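Local structure of protein CT_858 (Chlamydia trachomatis, 3DOR) at residues S12-E15 with H16-Q19; A195-A198 with P199-A203; D373-V376 with D377-W381; V459-N462 with E463-S467. The protein probably acts as a serine-type endopeptidase, the secreted chlamydial protease CPAF, whose mature form is a dimer. One frame throughout, in Å; residues are numbered along the deposited sequence.

Contact 1: residues S12-E15 with H16-Q19; sequences SFLE and HLLQ
S12-E15 runs straight into H16-Q19 as consecutive turns of helix 2-20, and the i to i+4 ladder of an alpha-helix joins them. H16 N donates to S12 O at 3.1 Å, L17 N to F13 O at 3.0 Å and L18 N to L14 O at 3.0 Å. The donor on S12 O is tilted 34° from the carbonyl plane, whereas L18 N approaches L14 O almost head-on. The main side-chain pair, F13 and L17, is also one turn apart. F13 swings CG anti to the backbone N (chi1 -179°), beside its carbonyl carbon, which carries the ring forward along the helix beneath L17. L17 CD2 then lies over one face of that ring, 4.2 Å from the centroid and 28° off the normal, in a CH-pi contact, while its other methyl, CD1, touches F13 CE2 at 3.9 Å. The F13 ring also stacks on F13 of the second subunit and meets F501 of its own chain edge-to-face, so this helix surface belongs to the dimer interface; L17 packs there on P502 of the second subunit. L14, L17 and L18 settle on C510 and L512 of strand 507-518. On another side, E15 is extended and its OE2 is hydrogen-bonded to S40 OG of helix 36-48, which ties the helix to its neighbour. S12 OG bonds back to Q9 O. Between the two leucine side chains of L14 and L17 the touch is looser, L14 CD2 lying 4.3 Å from L17 CD1.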
# COMPACT_ATOMS: atom_id res chain seq x y z
N SER B 12 -18.77 -10.96 5.98
CA SER B 12 -19.06 -11.55 4.68
C SER B 12 -17.94 -11.25 3.70
O SER B 12 -17.63 -12.07 2.83
CB SER B 12 -20.39 -11.01 4.12
OG SER B 12 -20.26 -9.67 3.68
N PHE B 13 -17.33 -10.08 3.83
CA PHE B 13 -16.23 -9.74 2.94
C PHE B 13 -15.03 -10.65 3.24
O PHE B 13 -14.41 -11.20 2.33
CB PHE B 13 -15.81 -8.28 3.09
CG PHE B 13 -14.70 -7.87 2.17
CD1 PHE B 13 -14.85 -7.98 0.78
CD2 PHE B 13 -13.49 -7.40 2.67
CE1 PHE B 13 -13.82 -7.62 -0.08
CE2 PHE B 13 -12.45 -7.03 1.82
CZ PHE B 13 -12.61 -7.14 0.43
N LEU B 14 -14.71 -10.81 4.52
CA LEU B 14 -13.59 -11.66 4.91
C LEU B 14 -13.83 -13.08 4.43
O LEU B 14 -12.94 -13.71 3.87
CB LEU B 14 -13.42 -11.67 6.43
CG LEU B 14 -13.04 -10.36 7.10
CD1 LEU B 14 -12.85 -10.63 8.58
CD2 LEU B 14 -11.76 -9.78 6.48
N GLU B 15 -15.04 -13.58 4.65
CA GLU B 15 -15.38 -14.93 4.22
C GLU B 15 -15.13 -15.09 2.73
O GLU B 15 -14.65 -16.13 2.27
CB GLU B 15 -16.85 -15.23 4.52
CG GLU B 15 -17.29 -16.62 4.06
CD GLU B 15 -18.78 -16.86 4.19
OE1 GLU B 15 -19.26 -17.93 3.75
OE2 GLU B 15 -19.49 -15.97 4.72
N HIS B 16 -15.44 -14.05 1.95
CA HIS B 16 -15.23 -14.14 0.52
C HIS B 16 -13.74 -14.16 0.18
O HIS B 16 -13.32 -14.82 -0.76
CB HIS B 16 -15.93 -12.98 -0.21
CG HIS B 16 -15.72 -12.99 -1.69
ND1 HIS B 16 -14.88 -12.09 -2.32
CD2 HIS B 16 -16.15 -13.85 -2.64
CE1 HIS B 16 -14.81 -12.40 -3.60
NE2 HIS B 16 -15.57 -13.46 -3.83
N LEU B 17 -12.94 -13.45 0.96
CA LEU B 17 -11.50 -13.44 0.72
C LEU B 17 -10.95 -14.86 0.95
O LEU B 17 -10.04 -15.31 0.25
CB LEU B 17 -10.79 -12.46 1.67
CG LEU B 17 -11.15 -10.97 1.55
CD1 LEU B 17 -10.29 -10.15 2.50
CD2 LEU B 17 -10.97 -10.51 0.12
N LEU B 18 -11.53 -15.56 1.92
CA LEU B 18 -11.11 -16.92 2.24
C LEU B 18 -11.36 -17.93 1.14
O LEU B 18 -10.77 -19.02 1.14
CB LEU B 18 -11.78 -17.38 3.54
CG LEU B 18 -11.41 -16.53 4.75
CD1 LEU B 18 -12.05 -17.11 5.99
CD2 LEU B 18 -9.90 -16.47 4.90
N GLN B 19 -12.23 -17.61 0.19
CA GLN B 19 -12.50 -18.52 -0.92
C GLN B 19 -11.78 -18.11 -2.19
O GLN B 19 -11.58 -18.92 -3.09
CB GLN B 19 -14.00 -18.60 -1.19
CG GLN B 19 -14.76 -19.24 -0.05
CD GLN B 19 -16.12 -19.73 -0.45
OE1 GLN B 19 -17.01 -18.95 -0.77
NE2 GLN B 19 -16.29 -21.05 -0.43

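Contact 2: residues A195-A198 with P199-A203; sequences ATIA and PSIRA
I197 and S200 meet at the end of the short helix 194-197, where a 3-10 turn lets the chain out into an extended loop. I197 O accepts twice from the same residue: S200 N at 3.0 Å and S200 OG at 2.9 Å. The two donors come from different directions. The hydroxyl lies in the carbonyl plane on a lone pair, while the amide stands 37° above that plane. S200 can offer both because its OG sits between backbone N and carbonyl carbon (chi1 65°), folded back over the turn. The hydroxyl also lies by K428 O of the second subunit, a weak hydrogen bond. One residue on, I201 N donates to A198 O at 3.0 Å with a nearly straight N-H...O angle of 164°, again from above the carbonyl plane. P199 has no proton to give, and its N lies near I197 O without bonding. Its ring fills the place of a donor instead, CD lying 3.4 Å from T196 O and also near A195 O. The join is tight, for A198 CB and P199 CD are 3.3 Å apart. I201 turns back along the helix end, its CG1 reaching I197 CG2 at 4.1 Å; I201 also touches L2 of helix 2-20 and I431 of the second subunit. At the start of the helix, A195 N is hydrogen-bonded to D193 OD1. P199 thus brings no amide hydrogen toward A195 O, and the donors that follow shift to the i to i+3 spacing of a 3-10 turn, S200 to I197 O and I201 to A198 O.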
# COMPACT_ATOMS: atom_id res chain seq x y z
N ALA B 195 -20.93 1.66 18.61
CA ALA B 195 -22.20 1.28 19.23
C ALA B 195 -22.74 2.40 20.11
O ALA B 195 -23.94 2.61 20.18
CB ALA B 195 -22.02 0.01 20.06
N THR B 196 -21.83 3.11 20.76
CA THR B 196 -22.19 4.21 21.65
C THR B 196 -22.61 5.44 20.85
O THR B 196 -23.53 6.16 21.24
CB THR B 196 -21.00 4.61 22.54
OG1 THR B 196 -20.57 3.47 23.29
CG2 THR B 196 -21.39 5.72 23.49
N ILE B 197 -21.94 5.66 19.73
CA ILE B 197 -22.20 6.80 18.87
C ILE B 197 -23.41 6.62 17.95
O ILE B 197 -24.05 7.59 17.58
CB ILE B 197 -20.95 7.08 18.01
CG1 ILE B 197 -19.75 7.37 18.92
CG2 ILE B 197 -21.21 8.25 17.08
CD1 ILE B 197 -18.43 7.47 18.19
N ALA B 198 -23.71 5.38 17.60
CA ALA B 198 -24.81 5.05 16.69
C ALA B 198 -26.11 5.84 16.86
O ALA B 198 -26.60 6.45 15.90
CB ALA B 198 -25.11 3.56 16.77
N PRO B 199 -26.70 5.85 18.06
CA PRO B 199 -27.95 6.59 18.27
C PRO B 199 -27.95 8.06 17.86
O PRO B 199 -28.99 8.61 17.50
CB PRO B 199 -28.23 6.39 19.77
CG PRO B 199 -26.85 6.21 20.35
CD PRO B 199 -26.21 5.29 19.34
N SER B 200 -26.79 8.71 17.90
CA SER B 200 -26.71 10.12 17.54
C SER B 200 -26.27 10.37 16.10
O SER B 200 -26.00 11.51 15.72
CB SER B 200 -25.77 10.86 18.49
OG SER B 200 -24.44 10.39 18.36
N ILE B 201 -26.19 9.32 15.29
CA ILE B 201 -25.78 9.47 13.89
C ILE B 201 -26.96 9.87 13.02
O ILE B 201 -27.90 9.09 12.82
CB ILE B 201 -25.18 8.16 13.33
CG1 ILE B 201 -23.89 7.82 14.06
CG2 ILE B 201 -24.93 8.32 11.83
CD1 ILE B 201 -23.24 6.53 13.59
N ARG B 202 -26.91 11.09 12.48
CA ARG B 202 -27.99 11.58 11.63
C ARG B 202 -27.61 11.48 10.16
O ARG B 202 -26.43 11.39 9.81
CB ARG B 202 -28.31 13.03 11.99
CG ARG B 202 -28.51 13.26 13.48
CD ARG B 202 -29.13 14.62 13.76
NE ARG B 202 -29.22 14.89 15.19
CZ ARG B 202 -29.87 15.93 15.72
NH1 ARG B 202 -30.49 16.80 14.93
NH2 ARG B 202 -29.89 16.10 17.03
N ALA B 203 -28.62 11.50 9.29
CA ALA B 203 -28.40 11.42 7.85
C ALA B 203 -27.62 12.65 7.38
O ALA B 203 -27.72 13.72 7.97
CB ALA B 203 -29.73 11.33 7.13

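Contact 3: residues D373-V376 with D377-W381; sequences DEVV and DALDW
D373 holds its carboxylate at about the level of its own CA, CG anti to the backbone N (chi1 -178°), with OD2 turned toward the next turn, while D377 leans back, CG beside its backbone N at chi1 -77°. The two therefore converge one turn apart on the same side of helix 372-384. Their nearest oxygens, D373 OD2 and D377 OD1, stay 4.1 Å apart, with the carboxylate planes turned 72° from each other. A water bridges these like charges, lying 2.8 Å from D373 OD2 and 2.7 Å from D377 OD1; it has more acceptors near it than protons to give. Such closeness of two acids would be expected to raise the proton affinity of one or both. Beneath them the backbone ladder is regular, from D377 N to D373 O at 3.3 Å through to D380 N to V376 O at 2.8 Å. V376 and D380 run alongside each other, V376 CG1 touching D380 OD2 at 3.4 Å. E374 turns elsewhere, its OE2 bonded to T371 OG1. V375 and A378 pack on helix 409-428, at L423, W426 and V422, while D373 and V376 meet F79 of the second subunit. This is the pattern of an amphipathic surface helix: apolar side chains face a partner helix, acids and water line another side, and the other chain of the dimer closes over part of the rest.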
# COMPACT_ATOMS: atom_id res chain seq x y z
N ASP B 373 -4.43 -10.70 -10.60
CA ASP B 373 -3.37 -9.86 -10.05
C ASP B 373 -2.07 -10.63 -10.26
O ASP B 373 -1.07 -10.05 -10.71
CB ASP B 373 -3.63 -9.64 -8.58
CG ASP B 373 -2.58 -8.72 -7.91
OD1 ASP B 373 -2.80 -8.33 -6.75
OD2 ASP B 373 -1.54 -8.36 -8.52
N GLU B 374 -2.08 -11.93 -9.93
CA GLU B 374 -0.88 -12.73 -10.10
C GLU B 374 -0.53 -12.92 -11.56
O GLU B 374 0.64 -13.06 -11.92
CB GLU B 374 -1.03 -14.10 -9.42
CG GLU B 374 -1.04 -14.02 -7.90
CD GLU B 374 -2.28 -13.32 -7.35
OE1 GLU B 374 -2.14 -12.54 -6.37
OE2 GLU B 374 -3.41 -13.55 -7.86
N VAL B 375 -1.56 -12.92 -12.41
CA VAL B 375 -1.35 -13.09 -13.84
C VAL B 375 -0.58 -11.90 -14.38
O VAL B 375 0.35 -12.07 -15.16
CB VAL B 375 -2.67 -13.24 -14.60
CG1 VAL B 375 -2.40 -13.32 -16.09
CG2 VAL B 375 -3.41 -14.50 -14.14
N VAL B 376 -0.94 -10.70 -13.94
CA VAL B 376 -0.24 -9.50 -14.41
C VAL B 376 1.23 -9.53 -14.00
O VAL B 376 2.10 -9.15 -14.78
CB VAL B 376 -0.91 -8.22 -13.88
CG1 VAL B 376 -0.08 -6.99 -14.28
CG2 VAL B 376 -2.32 -8.11 -14.47
N ASP B 377 1.49 -10.01 -12.78
CA ASP B 377 2.86 -10.11 -12.29
C ASP B 377 3.66 -10.99 -13.24
O ASP B 377 4.78 -10.64 -13.63
CB ASP B 377 2.90 -10.74 -10.88
CG ASP B 377 2.49 -9.77 -9.78
OD1 ASP B 377 2.24 -8.58 -10.08
OD2 ASP B 377 2.44 -10.20 -8.61
N ALA B 378 3.08 -12.12 -13.61
CA ALA B 378 3.75 -13.06 -14.51
C ALA B 378 4.08 -12.40 -15.84
O ALA B 378 5.20 -12.53 -16.35
CB ALA B 378 2.86 -14.29 -14.73
N LEU B 379 3.10 -11.71 -16.41
CA LEU B 379 3.28 -11.01 -17.67
C LEU B 379 4.39 -9.97 -17.55
O LEU B 379 5.26 -9.87 -18.42
CB LEU B 379 1.97 -10.31 -18.08
CG LEU B 379 0.79 -11.18 -18.52
CD1 LEU B 379 -0.46 -10.32 -18.67
CD2 LEU B 379 1.12 -11.86 -19.83
N ASP B 380 4.38 -9.21 -16.46
CA ASP B 380 5.40 -8.19 -16.27
C ASP B 380 6.81 -8.77 -16.19
O ASP B 380 7.74 -8.23 -16.80
CB ASP B 380 5.09 -7.35 -15.03
CG ASP B 380 3.80 -6.56 -15.19
OD1 ASP B 380 3.38 -6.35 -16.35
OD2 ASP B 380 3.21 -6.13 -14.18
N TRP B 381 6.98 -9.87 -15.45
CA TRP B 381 8.30 -10.49 -15.38
C TRP B 381 8.77 -10.81 -16.80
O TRP B 381 9.93 -10.58 -17.16
CB TRP B 381 8.27 -11.79 -14.57
CG TRP B 381 8.29 -11.61 -13.08
CD1 TRP B 381 7.33 -12.03 -12.19
CD2 TRP B 381 9.32 -10.99 -12.31
NE1 TRP B 381 7.71 -11.70 -10.90
CE2 TRP B 381 8.93 -11.06 -10.95
CE3 TRP B 381 10.55 -10.38 -12.63
CZ2 TRP B 381 9.72 -10.54 -9.91
CZ3 TRP B 381 11.33 -9.87 -11.60
CH2 TRP B 381 10.91 -9.95 -10.26
O HOH W 1 0.02 -7.09 -10.42

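Contact 4: residues V459-N462 with E463-S467; sequences VLIN and EQDFS
N462, D465 and E463 carry this contact, a type I beta turn from N462 to D465 just beyond strand 457-461. N462 is buried; its backbone N is firmly held, its O only weakly. N462 N donates to D465 OD2 at 3.0 Å with an N-H...O angle of 161°, reaching the oxygen from above the carboxylate plane, 51° out of it. The turn itself is closed by a weak and bent hydrogen bond, D465 N lying 3.4 Å from N462 O, so the side-chain bond looks the firmer of the two. D465 keeps CG beside its backbone N (chi1 -81°), which sends the carboxylate back across the turn to the strand end; there OD2 also rests 3.3 Å from I461 CA. Its other oxygen, OD1, takes a weak hydrogen bond from N341 N, so this buried acid joins two loops. E463 is bent beyond CB, bringing OE2 to 3.6 Å from N462 CB, while its OE1 is hydrogen-bonded to S144 OG of helix 140-150. Q464 packs on S144 and R148 of that same helix, its side chain about 5 Å from a bound sulfate. Beyond the turn, F466 meets F72 edge-to-face, and S467 touches H73 directly before helix 468-478. The arrangement is a beta turn that leads from a parallel strand of the central mixed sheet into a helix, as in the ClpP/crotonase-like fold of S41 peptidases, where the nucleophilic serine commonly sits at such a helix start; the position of S467 is consistent with that.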
# COMPACT_ATOMS: atom_id res chain seq x y z
N VAL B 459 22.34 -25.51 13.10
CA VAL B 459 21.34 -24.46 13.23
C VAL B 459 20.43 -24.71 14.43
O VAL B 459 19.91 -25.82 14.60
CB VAL B 459 20.43 -24.37 11.96
CG1 VAL B 459 19.46 -23.20 12.08
CG2 VAL B 459 21.27 -24.23 10.72
N LEU B 460 20.25 -23.68 15.24
CA LEU B 460 19.39 -23.78 16.42
C LEU B 460 18.04 -23.18 16.06
O LEU B 460 17.96 -22.06 15.55
CB LEU B 460 20.00 -23.01 17.60
CG LEU B 460 21.47 -23.29 17.88
CD1 LEU B 460 21.91 -22.39 19.02
CD2 LEU B 460 21.70 -24.77 18.20
N ILE B 461 16.97 -23.93 16.35
CA ILE B 461 15.61 -23.51 16.04
C ILE B 461 14.66 -23.76 17.21
O ILE B 461 14.96 -24.53 18.12
CB ILE B 461 15.05 -24.32 14.86
CG1 ILE B 461 14.97 -25.80 15.26
CG2 ILE B 461 15.95 -24.18 13.63
CD1 ILE B 461 14.15 -26.68 14.29
N ASN B 462 13.51 -23.10 17.19
CA ASN B 462 12.52 -23.34 18.23
C ASN B 462 11.11 -23.09 17.69
O ASN B 462 10.93 -22.80 16.50
CB ASN B 462 12.81 -22.52 19.51
CG ASN B 462 12.51 -21.04 19.37
OD1 ASN B 462 12.43 -20.34 20.37
ND2 ASN B 462 12.34 -20.56 18.14
N GLU B 463 10.13 -23.21 18.57
CA GLU B 463 8.72 -23.06 18.20
C GLU B 463 8.31 -21.65 17.85
O GLU B 463 7.15 -21.41 17.47
CB GLU B 463 7.82 -23.61 19.31
CG GLU B 463 7.53 -22.66 20.46
CD GLU B 463 8.72 -22.46 21.38
OE1 GLU B 463 8.63 -21.61 22.30
OE2 GLU B 463 9.73 -23.15 21.20
N GLN B 464 9.23 -20.70 18.00
CA GLN B 464 8.94 -19.33 17.65
C GLN B 464 9.69 -18.88 16.38
O GLN B 464 10.14 -17.75 16.28
CB GLN B 464 9.22 -18.38 18.82
CG GLN B 464 8.23 -18.55 19.98
CD GLN B 464 8.30 -17.44 21.01
OE1 GLN B 464 9.38 -17.07 21.48
NE2 GLN B 464 7.14 -16.89 21.36
N ASP B 465 9.80 -19.81 15.43
CA ASP B 465 10.42 -19.57 14.13
C ASP B 465 9.28 -19.66 13.12
O ASP B 465 8.61 -20.69 13.04
CB ASP B 465 11.46 -20.64 13.80
CG ASP B 465 12.77 -20.37 14.47
OD1 ASP B 465 13.06 -19.17 14.71
OD2 ASP B 465 13.51 -21.33 14.74
N PHE B 466 9.07 -18.59 12.35
CA PHE B 466 7.98 -18.55 11.37
C PHE B 466 8.43 -18.22 9.94
O PHE B 466 9.47 -17.60 9.75
CB PHE B 466 6.94 -17.50 11.80
CG PHE B 466 6.52 -17.60 13.25
CD1 PHE B 466 7.34 -17.10 14.26
CD2 PHE B 466 5.31 -18.19 13.61
CE1 PHE B 466 6.96 -17.17 15.60
CE2 PHE B 466 4.91 -18.27 14.95
CZ PHE B 466 5.74 -17.76 15.95
N SER B 467 7.62 -18.63 8.97
CA SER B 467 7.87 -18.42 7.53
C SER B 467 9.31 -18.63 7.08
O SER B 467 9.78 -19.77 7.03
CB SER B 467 7.36 -17.04 7.08
OG SER B 467 7.86 -15.99 7.88

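In the fold
Each contact is local, so none closes a long loop, and along the chain they follow in series without nesting or crossing. Contact 1, on the N-terminal helix 2-20, joins that helix to strand 507-518 and helix 36-48. Contact 2 ends helix 194-197 beside the start of helix 2-20; its centre lies about 28 Å from that of contact 1. Contact 3, on helix 372-384, packs against helix 409-428. Contacts 3 and 4 both belong to the S41 peptidase region, yet their centres are about 32 Å apart. Contacts 1, 2 and 3 all touch the second subunit, whereas contact 4, buried with its centre about 8 Å from the centre of the chain, links the central mixed sheet to helix 140-150.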